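Local coordinates for UDP-N-acetylmuramate-alanine ligase MurC (Thermotoga maritima, PDB 1J6U), which ligates L-alanine to UDP-N-acetylmuramate at the expense of ATP, a cytoplasmic step in peptidoglycan synthesis, at residues V238-A250 against E254-Y266. Sequence-based numbering, arbitrary orientation.
Sequences VKKGTYTLEMRSA and EQKAMVEKNGKRY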
loop_
_atom_site.group_PDB
_atom_site.type_symbol
_atom_site.label_atom_id
_atom_site.label_comp_id
_atom_site.label_asym_id
_atom_site.label_seq_id
_atom_site.Cartn_x
_atom_site.Cartn_y
_atom_site.Cartn_z
ATOM N N VAL A 238 6.998 -6.417 19.579
ATOM C CA VAL A 238 6.321 -7.587 20.048
ATOM C C VAL A 238 6.742 -7.848 21.468
ATOM O O VAL A 238 5.906 -7.909 22.380
ATOM C CB VAL A 238 6.665 -8.796 19.179
ATOM C CG1 VAL A 238 5.906 -9.983 19.665
ATOM C CG2 VAL A 238 6.307 -8.509 17.729
ATOM N N LYS A 239 8.046 -7.977 21.664
ATOM C CA LYS A 239 8.544 -8.287 22.989
ATOM C C LYS A 239 9.155 -7.091 23.684
ATOM O O LYS A 239 9.231 -7.076 24.898
ATOM C CB LYS A 239 9.532 -9.448 22.911
ATOM C CG LYS A 239 8.876 -10.763 22.504
ATOM N N LYS A 240 9.564 -6.085 22.916
ATOM C CA LYS A 240 10.131 -4.875 23.484
ATOM C C LYS A 240 9.516 -3.644 22.847
ATOM O O LYS A 240 9.042 -3.688 21.705
ATOM C CB LYS A 240 11.658 -4.842 23.333
ATOM C CG LYS A 240 12.189 -4.882 21.932
ATOM C CD LYS A 240 13.718 -4.870 21.949
ATOM C CE LYS A 240 14.304 -5.054 20.546
ATOM N NZ LYS A 240 15.794 -4.890 20.523
ATOM N N GLY A 241 9.502 -2.553 23.615
ATOM C CA GLY A 241 8.948 -1.292 23.155
ATOM C C GLY A 241 7.938 -0.699 24.119
ATOM O O GLY A 241 7.560 -1.345 25.092
ATOM N N THR A 242 7.500 0.533 23.866
ATOM C CA THR A 242 6.519 1.161 24.745
ATOM C C THR A 242 5.216 0.335 24.713
ATOM O O THR A 242 4.635 0.016 25.741
ATOM C CB THR A 242 6.169 2.589 24.286
ATOM O OG1 THR A 242 7.360 3.317 24.004
ATOM C CG2 THR A 242 5.358 3.322 25.369
ATOM N N TYR A 243 4.737 0.033 23.512
ATOM C CA TYR A 243 3.535 -0.769 23.380
ATOM C C TYR A 243 4.040 -2.101 22.935
ATOM O O TYR A 243 4.864 -2.204 22.021
ATOM C CB TYR A 243 2.592 -0.160 22.371
ATOM C CG TYR A 243 2.132 1.173 22.868
ATOM C CD1 TYR A 243 2.871 2.322 22.613
ATOM C CD2 TYR A 243 1.002 1.270 23.664
ATOM C CE1 TYR A 243 2.487 3.515 23.150
ATOM C CE2 TYR A 243 0.607 2.450 24.193
ATOM C CZ TYR A 243 1.353 3.573 23.944
ATOM O OH TYR A 243 0.980 4.764 24.512
ATOM N N THR A 244 3.525 -3.120 23.607
ATOM C CA THR A 244 3.959 -4.489 23.414
ATOM C C THR A 244 2.797 -5.499 23.278
ATOM O O THR A 244 1.647 -5.206 23.642
ATOM C CB THR A 244 4.926 -4.769 24.608
ATOM O OG1 THR A 244 6.270 -4.710 24.124
ATOM C CG2 THR A 244 4.632 -6.057 25.331
ATOM N N LEU A 245 3.093 -6.670 22.729
ATOM C CA LEU A 245 2.078 -7.717 22.553
ATOM C C LEU A 245 2.213 -8.790 23.601
ATOM O O LEU A 245 3.252 -9.443 23.706
ATOM C CB LEU A 245 2.224 -8.385 21.199
ATOM C CG LEU A 245 1.892 -7.470 20.049
ATOM C CD1 LEU A 245 1.999 -8.247 18.760
ATOM C CD2 LEU A 245 0.478 -6.951 20.238
ATOM N N GLU A 246 1.173 -8.991 24.387
ATOM C CA GLU A 246 1.285 -10.017 25.377
ATOM C C GLU A 246 0.765 -11.335 24.802
ATOM O O GLU A 246 1.318 -12.388 25.065
ATOM C CB GLU A 246 0.508 -9.630 26.624
ATOM C CG GLU A 246 0.236 -10.824 27.508
ATOM C CD GLU A 246 -0.585 -10.468 28.712
ATOM O OE1 GLU A 246 -1.369 -9.497 28.613
ATOM O OE2 GLU A 246 -0.456 -11.167 29.746
HETATM N N MSE A 247 -0.297 -11.268 24.014
HETATM C CA MSE A 247 -0.900 -12.451 23.408
HETATM C C MSE A 247 -1.622 -12.068 22.149
HETATM O O MSE A 247 -2.148 -10.961 22.025
HETATM C CB MSE A 247 -1.949 -13.074 24.294
HETATM C CG MSE A 247 -1.493 -13.508 25.631
HETATM SE SE MSE A 247 -3.151 -13.772 26.492
HETATM C CE MSE A 247 -3.321 -12.077 27.380
ATOM N N ARG A 248 -1.668 -13.012 21.227
ATOM C CA ARG A 248 -2.322 -12.794 19.954
ATOM C C ARG A 248 -3.009 -14.060 19.593
ATOM O O ARG A 248 -2.471 -15.136 19.777
ATOM C CB ARG A 248 -1.323 -12.471 18.856
ATOM C CG ARG A 248 -1.993 -12.300 17.517
ATOM C CD ARG A 248 -0.972 -12.135 16.412
ATOM N NE ARG A 248 -1.651 -12.124 15.135
ATOM C CZ ARG A 248 -1.556 -13.087 14.225
ATOM N NH1 ARG A 248 -0.794 -14.163 14.426
ATOM N NH2 ARG A 248 -2.251 -12.972 13.115
ATOM N N SER A 249 -4.208 -13.925 19.071
ATOM C CA SER A 249 -4.964 -15.081 18.683
ATOM C C SER A 249 -5.671 -14.713 17.383
ATOM O O SER A 249 -6.465 -13.748 17.307
ATOM C CB SER A 249 -5.949 -15.430 19.793
ATOM O OG SER A 249 -6.945 -16.299 19.302
ATOM N N ALA A 250 -5.337 -15.470 16.349
ATOM C CA ALA A 250 -5.905 -15.231 15.025
ATOM C C ALA A 250 -7.004 -16.225 14.764
ATOM O O ALA A 250 -6.894 -17.401 15.101
ATOM C CB ALA A 250 -4.829 -15.380 13.958
ATOM N N GLU A 254 -11.514 -12.765 12.722
ATOM C CA GLU A 254 -10.833 -11.632 13.320
ATOM C C GLU A 254 -9.667 -12.157 14.050
ATOM O O GLU A 254 -9.508 -13.371 14.199
ATOM C CB GLU A 254 -11.727 -10.948 14.360
ATOM C CG GLU A 254 -12.355 -11.990 15.329
ATOM C CD GLU A 254 -12.908 -11.414 16.625
ATOM O OE1 GLU A 254 -13.725 -10.462 16.597
ATOM O OE2 GLU A 254 -12.525 -11.938 17.691
ATOM N N GLN A 255 -8.835 -11.230 14.506
ATOM C CA GLN A 255 -7.705 -11.642 15.303
ATOM C C GLN A 255 -7.722 -10.674 16.490
ATOM O O GLN A 255 -8.152 -9.512 16.344
ATOM C CB GLN A 255 -6.396 -11.582 14.490
ATOM C CG GLN A 255 -6.035 -10.209 14.023
ATOM C CD GLN A 255 -4.660 -10.166 13.408
ATOM O OE1 GLN A 255 -3.740 -10.873 13.845
ATOM N NE2 GLN A 255 -4.499 -9.324 12.394
ATOM N N LYS A 256 -7.293 -11.174 17.653
ATOM C CA LYS A 256 -7.258 -10.400 18.905
ATOM C C LYS A 256 -5.841 -10.320 19.433
ATOM O O LYS A 256 -5.048 -11.236 19.244
ATOM C CB LYS A 256 -8.133 -11.066 19.984
ATOM C CG LYS A 256 -9.614 -10.687 19.939
ATOM C CD LYS A 256 -10.454 -11.558 20.899
ATOM C CE LYS A 256 -11.954 -11.210 20.850
ATOM N NZ LYS A 256 -12.865 -12.234 21.511
ATOM N N ALA A 257 -5.524 -9.222 20.107
ATOM C CA ALA A 257 -4.200 -9.069 20.684
ATOM C C ALA A 257 -4.288 -8.301 22.010
ATOM O O ALA A 257 -4.991 -7.279 22.127
ATOM C CB ALA A 257 -3.247 -8.342 19.689
HETATM N N MSE A 258 -3.605 -8.834 23.015
HETATM C CA MSE A 258 -3.533 -8.200 24.330
HETATM C C MSE A 258 -2.360 -7.222 24.264
HETATM O O MSE A 258 -1.216 -7.624 24.064
HETATM C CB MSE A 258 -3.256 -9.238 25.427
HETATM C CG MSE A 258 -4.404 -9.440 26.395
HETATM SE SE MSE A 258 -5.052 -7.721 27.021
HETATM C CE MSE A 258 -6.924 -8.126 26.713
ATOM N N VAL A 259 -2.627 -5.938 24.413
ATOM C CA VAL A 259 -1.537 -4.984 24.315
ATOM C C VAL A 259 -1.108 -4.449 25.669
ATOM O O VAL A 259 -1.951 -4.077 26.478
ATOM C CB VAL A 259 -1.958 -3.828 23.423
ATOM C CG1 VAL A 259 -0.920 -2.766 23.419
ATOM C CG2 VAL A 259 -2.167 -4.334 22.037
ATOM N N GLU A 260 0.205 -4.441 25.915
ATOM C CA GLU A 260 0.761 -3.909 27.159
ATOM C C GLU A 260 1.372 -2.580 26.850
ATOM O O GLU A 260 1.868 -2.354 25.733
ATOM C CB GLU A 260 1.868 -4.783 27.733
ATOM C CG GLU A 260 1.386 -6.114 28.197
ATOM C CD GLU A 260 2.518 -7.112 28.405
ATOM O OE1 GLU A 260 3.424 -7.207 27.538
ATOM O OE2 GLU A 260 2.490 -7.816 29.437
ATOM N N LYS A 261 1.289 -1.685 27.832
ATOM C CA LYS A 261 1.897 -0.361 27.733
ATOM C C LYS A 261 2.934 -0.339 28.874
ATOM O O LYS A 261 2.624 -0.617 30.041
ATOM C CB LYS A 261 0.843 0.718 27.906
ATOM C CG LYS A 261 1.347 2.141 27.745
ATOM C CD LYS A 261 0.210 3.071 28.102
ATOM C CE LYS A 261 0.618 4.446 27.793
ATOM N NZ LYS A 261 -0.530 5.394 27.941
ATOM N N ASN A 262 4.180 -0.073 28.507
ATOM C CA ASN A 262 5.261 -0.077 29.450
ATOM C C ASN A 262 5.166 -1.271 30.375
ATOM O O ASN A 262 5.375 -1.171 31.587
ATOM C CB ASN A 262 5.271 1.227 30.228
ATOM C CG ASN A 262 5.902 2.322 29.435
ATOM O OD1 ASN A 262 7.028 2.169 28.969
ATOM N ND2 ASN A 262 5.189 3.427 29.247
ATOM N N GLY A 263 4.797 -2.400 29.797
ATOM C CA GLY A 263 4.746 -3.633 30.551
ATOM C C GLY A 263 3.498 -3.982 31.297
ATOM O O GLY A 263 3.469 -4.979 32.014
ATOM N N LYS A 264 2.458 -3.183 31.140
ATOM C CA LYS A 264 1.237 -3.500 31.854
ATOM C C LYS A 264 0.090 -3.705 30.886
ATOM O O LYS A 264 -0.083 -2.938 29.936
ATOM C CB LYS A 264 0.919 -2.393 32.883
ATOM C CG LYS A 264 1.975 -2.304 33.992
ATOM C CD LYS A 264 1.421 -1.676 35.273
ATOM C CE LYS A 264 2.358 -1.905 36.460
ATOM N NZ LYS A 264 2.484 -3.340 36.886
ATOM N N ARG A 265 -0.671 -4.763 31.124
ATOM C CA ARG A 265 -1.805 -5.084 30.285
ATOM C C ARG A 265 -2.546 -3.764 30.187
ATOM O O ARG A 265 -2.903 -3.158 31.194
ATOM C CB ARG A 265 -2.651 -6.150 30.955
ATOM C CG ARG A 265 -3.677 -6.764 30.071
ATOM C CD ARG A 265 -3.382 -8.238 29.835
ATOM N NE ARG A 265 -3.507 -9.038 31.045
ATOM C CZ ARG A 265 -3.373 -10.358 31.074
ATOM N NH1 ARG A 265 -3.119 -11.013 29.959
ATOM N NH2 ARG A 265 -3.470 -11.020 32.217
ATOM N N TYR A 266 -2.785 -3.332 28.958
ATOM C CA TYR A 266 -3.393 -2.043 28.720
ATOM C C TYR A 266 -4.692 -2.089 27.943
ATOM O O TYR A 266 -5.611 -1.327 28.211
ATOM C CB TYR A 266 -2.379 -1.170 27.976
ATOM C CG TYR A 266 -2.841 0.230 27.801
ATOM C CD1 TYR A 266 -2.719 0.875 26.571
ATOM C CD2 TYR A 266 -3.363 0.947 28.882
ATOM C CE1 TYR A 266 -3.087 2.205 26.411
ATOM C CE2 TYR A 266 -3.745 2.286 28.736
ATOM C CZ TYR A 266 -3.603 2.906 27.501
ATOM O OH TYR A 266 -3.991 4.208 27.362
HETATM O O HOH W 1 5.065 -2.976 27.035
#
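L245 meets A257 and V259 through one methyl, its CD2 lying 4.0 Å from A257 CB and 4.1 Å from V259 CG2. On the same face, Y243 and K261 run side by side: CG beside the backbone N (chi1 -64°) lays the Y243 ring along the extended lysine, with Y243 CE2 3.6 Å from K261 CG. The lysine's CD also sits over the centre of the Y266 ring.

Beneath these side chains the antiparallel backbones pair as the first two strands of a meander. T244 and E260 exchange hydrogen bonds, as do S249 and K256. The register slips at a beta bulge, where E246 and M247 both face M258: E246 N donates to M258 O, and M247 O accepts from M258 N. The extra residue puts M247 on the face of T244, E260 and M258, while E246 points toward the partner strand. E246 OE1 lies 4.3 Å from E260 OE2, like charges that R265 probably offsets by a salt bridge to E246, although R265 NH1 is less surely placed.

At the far end, R248 grips Q255 OE1 side-on through NE (2.8 Å) and NH2 (2.7 Å), the amide turned 74° from the guanidinium plane. At the other end, N262 N, within the type I' turn K261–K264, donates to T242 O.

The third strand, 264-271, flanks 255-261, completing a small sheet of the Mur ligase middle domain. Helix 276-291 packs against Y243, R248 and Q255; its D290 salt-bridges K261 and hydrogen-bonds the hydroxyls of Y243 and Y266. Q255 NE2 reaches the carbonyls of V273 and G275, while R248 forms a salt bridge with E346.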